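Local atomic coordinates of bradyzoite surface antigen BSR4 (PDB entry 2JKS), a protein that is a surface antigen of the bradyzoite stage of Toxoplasma gondii, belonging to the SAG1-related superfamily, and probably takes part in parasite-host interactions. Residues 63-75 and 84-96. Sequence-based numbering, arbitrary orientation.
Sequences QNVCDPKKTTNGT and SAGTEVTLKDLLE. With ZN (zinc ion), chain F.
Val65 and Val89 show how an antiparallel pair locks its register: each backbone N donates to the other's O, both bonds 2.9 Å long and nearly straight. Two residues on, Asp67 and Thr87 repeat the exchange unevenly, Asp67 N reaching Thr87 O at 2.7 Å while Thr87 N returns to Asp67 O over a longer 3.2 Å. Asp67 O also accepts from Lys70 N, closing a type I turn, and the two donors arrive from opposite faces of its carbonyl plane. Beyond the turn the chain crosses to the other edge of strand 84-89, where Glu88 N donates to Thr75 O at 3.0 Å.

Apolar contacts gather on the face bearing Val65 and Val89. Their CG2 methyls meet at 3.9 Å, and Leu91 CD2 approaches Val65 CG2 as the two side chains cross at about a right angle. The anti chi1 of Asp67 (-173°) sets its OD2, a carboxylate oxygen, 3.6 Å from the Leu94 CD1 methyl. In the mixed sheet of the first SRS domain, strand 53-67 pairs antiparallel with strand 83-89, itself flanked by the outermost strand 76-79; helix 91-95 follows strand 83-89, and Phe134 of strand 132-141 packs against Val65, Leu91 and Leu94.

On the other face, the Asn64 amide and Glu88 carboxylate stack with planes 9° apart, and a water links Asn64 ND2 to Glu88 OE2, weakly on the carboxylate side. Cys66, also there, forms a disulfide with Cys77. A second water bridges Gln63 O and Leu91 N at the helix start, while past the helix Glu96 binds zinc together with Asp205.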
# COMPACT_ATOMS: atom_id res chain seq x y z
N GLN A 63 5.80 -17.74 7.90
CA GLN A 63 4.47 -17.46 8.39
C GLN A 63 4.31 -16.02 8.82
O GLN A 63 3.26 -15.43 8.59
CB GLN A 63 4.08 -18.39 9.55
CG GLN A 63 3.79 -19.83 9.09
CD GLN A 63 3.09 -20.69 10.17
OE1 GLN A 63 2.71 -20.20 11.26
NE2 GLN A 63 2.90 -21.98 9.84
N ASN A 64 5.35 -15.45 9.43
CA ASN A 64 5.25 -14.15 10.05
C ASN A 64 6.40 -13.21 9.65
O ASN A 64 7.45 -13.66 9.21
CB ASN A 64 5.21 -14.29 11.59
CG ASN A 64 3.98 -15.03 12.09
OD1 ASN A 64 2.85 -14.53 12.00
ND2 ASN A 64 4.19 -16.23 12.61
N VAL A 65 6.15 -11.91 9.78
CA VAL A 65 7.21 -10.87 9.78
C VAL A 65 7.03 -10.02 11.05
O VAL A 65 6.07 -10.23 11.79
CB VAL A 65 7.19 -9.99 8.47
CG1 VAL A 65 7.39 -10.84 7.21
CG2 VAL A 65 5.89 -9.20 8.37
N CYS A 66 7.96 -9.12 11.34
CA CYS A 66 7.82 -8.21 12.46
C CYS A 66 7.29 -6.86 12.02
O CYS A 66 7.75 -6.30 11.03
CB CYS A 66 9.16 -8.03 13.20
SG CYS A 66 9.87 -9.60 13.65
N ASP A 67 6.32 -6.35 12.77
CA ASP A 67 5.84 -4.97 12.59
C ASP A 67 6.47 -4.09 13.69
O ASP A 67 6.04 -4.15 14.84
CB ASP A 67 4.32 -4.90 12.73
CG ASP A 67 3.75 -3.52 12.38
OD1 ASP A 67 4.50 -2.53 12.26
OD2 ASP A 67 2.52 -3.45 12.20
N PRO A 68 7.46 -3.25 13.34
CA PRO A 68 8.01 -2.49 14.47
C PRO A 68 7.04 -1.49 15.12
O PRO A 68 7.35 -0.93 16.17
CB PRO A 68 9.22 -1.76 13.85
CG PRO A 68 9.50 -2.48 12.59
CD PRO A 68 8.16 -2.94 12.08
N LYS A 69 5.86 -1.29 14.52
CA LYS A 69 4.89 -0.31 15.01
C LYS A 69 3.96 -0.95 16.03
O LYS A 69 3.41 -0.25 16.87
CB LYS A 69 4.05 0.28 13.87
CG LYS A 69 4.84 1.02 12.83
CD LYS A 69 3.97 2.06 12.13
CE LYS A 69 4.69 2.64 10.93
NZ LYS A 69 4.75 4.13 10.95
N LYS A 70 3.76 -2.26 15.91
CA LYS A 70 2.91 -3.01 16.81
C LYS A 70 3.73 -3.54 17.98
O LYS A 70 4.31 -4.63 17.92
CB LYS A 70 2.23 -4.14 16.03
CG LYS A 70 1.12 -4.88 16.77
CD LYS A 70 0.06 -5.40 15.79
CE LYS A 70 -0.61 -6.66 16.33
NZ LYS A 70 -0.90 -6.52 17.78
N THR A 71 3.79 -2.74 19.05
CA THR A 71 4.64 -3.00 20.22
C THR A 71 3.82 -3.53 21.41
O THR A 71 4.26 -4.42 22.16
CB THR A 71 5.42 -1.74 20.64
OG1 THR A 71 4.49 -0.68 20.91
CG2 THR A 71 6.39 -1.29 19.55
N THR A 72 2.64 -2.94 21.60
CA THR A 72 1.61 -3.53 22.45
C THR A 72 0.88 -4.47 21.48
O THR A 72 0.59 -4.08 20.34
CB THR A 72 0.73 -2.45 23.11
OG1 THR A 72 0.08 -1.66 22.10
CG2 THR A 72 1.59 -1.54 23.98
N ASN A 73 0.62 -5.70 21.90
CA ASN A 73 0.91 -6.78 20.95
C ASN A 73 0.17 -8.13 20.91
O ASN A 73 -0.92 -8.31 21.48
CB ASN A 73 2.42 -7.10 21.12
CG ASN A 73 2.79 -7.60 22.54
OD1 ASN A 73 3.97 -7.65 22.91
ND2 ASN A 73 1.78 -7.99 23.33
N GLY A 74 0.78 -9.00 20.12
CA GLY A 74 0.92 -10.44 20.37
C GLY A 74 2.42 -10.69 20.59
O GLY A 74 3.09 -9.95 21.31
N THR A 75 2.99 -11.70 19.93
CA THR A 75 4.34 -12.15 20.30
C THR A 75 5.54 -11.31 19.78
O THR A 75 5.72 -11.09 18.57
CB THR A 75 4.50 -13.71 20.15
OG1 THR A 75 5.72 -14.03 19.49
CG2 THR A 75 3.35 -14.32 19.37
N SER A 84 14.39 -5.48 20.50
CA SER A 84 12.99 -5.66 20.14
C SER A 84 12.77 -4.97 18.80
O SER A 84 13.38 -3.94 18.53
CB SER A 84 12.11 -5.01 21.21
OG SER A 84 10.77 -5.43 21.11
N ALA A 85 11.91 -5.55 17.95
CA ALA A 85 11.48 -4.88 16.73
C ALA A 85 9.99 -5.08 16.52
O ALA A 85 9.54 -5.58 15.47
CB ALA A 85 12.27 -5.37 15.50
N GLY A 86 9.24 -4.69 17.53
CA GLY A 86 7.81 -4.81 17.52
C GLY A 86 7.30 -6.23 17.66
O GLY A 86 7.82 -7.01 18.47
N THR A 87 6.29 -6.56 16.87
CA THR A 87 5.55 -7.80 17.08
C THR A 87 5.32 -8.56 15.78
O THR A 87 5.34 -7.98 14.69
CB THR A 87 4.23 -7.49 17.79
OG1 THR A 87 4.54 -7.01 19.12
CG2 THR A 87 3.36 -8.74 17.92
N GLU A 88 5.12 -9.87 15.93
CA GLU A 88 4.74 -10.77 14.83
C GLU A 88 3.38 -10.47 14.21
O GLU A 88 2.36 -10.46 14.90
CB GLU A 88 4.73 -12.20 15.31
CG GLU A 88 6.11 -12.76 15.54
CD GLU A 88 6.07 -14.21 15.98
OE1 GLU A 88 4.97 -14.76 16.20
OE2 GLU A 88 7.15 -14.80 16.13
N VAL A 89 3.37 -10.25 12.90
CA VAL A 89 2.14 -10.09 12.11
C VAL A 89 2.27 -10.97 10.86
O VAL A 89 3.38 -11.35 10.51
CB VAL A 89 1.92 -8.59 11.72
CG1 VAL A 89 1.74 -7.74 12.98
CG2 VAL A 89 3.10 -8.03 10.87
N THR A 90 1.17 -11.28 10.17
CA THR A 90 1.32 -11.93 8.88
C THR A 90 1.51 -10.81 7.83
O THR A 90 1.20 -9.63 8.12
CB THR A 90 0.15 -12.87 8.56
OG1 THR A 90 -1.04 -12.09 8.35
CG2 THR A 90 -0.06 -13.86 9.73
N LEU A 91 2.06 -11.14 6.66
CA LEU A 91 2.26 -10.10 5.63
C LEU A 91 0.92 -9.62 5.11
O LEU A 91 0.72 -8.42 4.93
CB LEU A 91 3.08 -10.60 4.44
CG LEU A 91 4.56 -10.28 4.45
CD1 LEU A 91 5.12 -10.85 3.17
CD2 LEU A 91 4.83 -8.76 4.57
N LYS A 92 0.00 -10.55 4.89
CA LYS A 92 -1.31 -10.18 4.39
C LYS A 92 -2.01 -9.21 5.34
O LYS A 92 -2.70 -8.31 4.88
CB LYS A 92 -2.17 -11.42 4.08
CG LYS A 92 -3.03 -11.87 5.21
CD LYS A 92 -3.94 -13.05 4.82
CE LYS A 92 -5.07 -12.66 3.88
NZ LYS A 92 -6.01 -11.62 4.39
N ASP A 93 -1.78 -9.35 6.64
CA ASP A 93 -2.31 -8.42 7.63
C ASP A 93 -1.60 -7.08 7.64
O ASP A 93 -2.25 -6.05 7.72
CB ASP A 93 -2.29 -9.03 9.02
CG ASP A 93 -3.44 -9.99 9.28
OD1 ASP A 93 -4.39 -10.04 8.45
OD2 ASP A 93 -3.39 -10.69 10.31
N LEU A 94 -0.26 -7.07 7.58
CA LEU A 94 0.50 -5.82 7.51
C LEU A 94 0.14 -5.06 6.23
O LEU A 94 -0.07 -3.86 6.26
CB LEU A 94 2.01 -6.08 7.55
CG LEU A 94 2.94 -4.84 7.48
CD1 LEU A 94 2.73 -3.86 8.62
CD2 LEU A 94 4.34 -5.24 7.48
N LEU A 95 0.01 -5.79 5.12
CA LEU A 95 -0.22 -5.16 3.82
C LEU A 95 -1.68 -4.80 3.60
O LEU A 95 -2.03 -4.04 2.67
CB LEU A 95 0.28 -6.06 2.68
CG LEU A 95 1.81 -6.24 2.70
CD1 LEU A 95 2.27 -7.13 1.59
CD2 LEU A 95 2.62 -4.88 2.67
N GLU A 96 -2.53 -5.37 4.47
CA GLU A 96 -3.98 -5.20 4.41
C GLU A 96 -4.54 -5.64 3.08
O GLU A 96 -5.37 -4.95 2.51
CB GLU A 96 -4.39 -3.77 4.70
CG GLU A 96 -4.26 -3.40 6.12
CD GLU A 96 -4.59 -1.96 6.34
OE1 GLU A 96 -3.72 -1.23 6.84
OE2 GLU A 96 -5.70 -1.52 5.98
ZN ZN F . -4.73 0.69 7.00
O HOH W 1 3.56 -13.75 6.38
O HOH W 2 6.93 -16.68 14.19
O HOH W 3 -5.56 0.70 9.29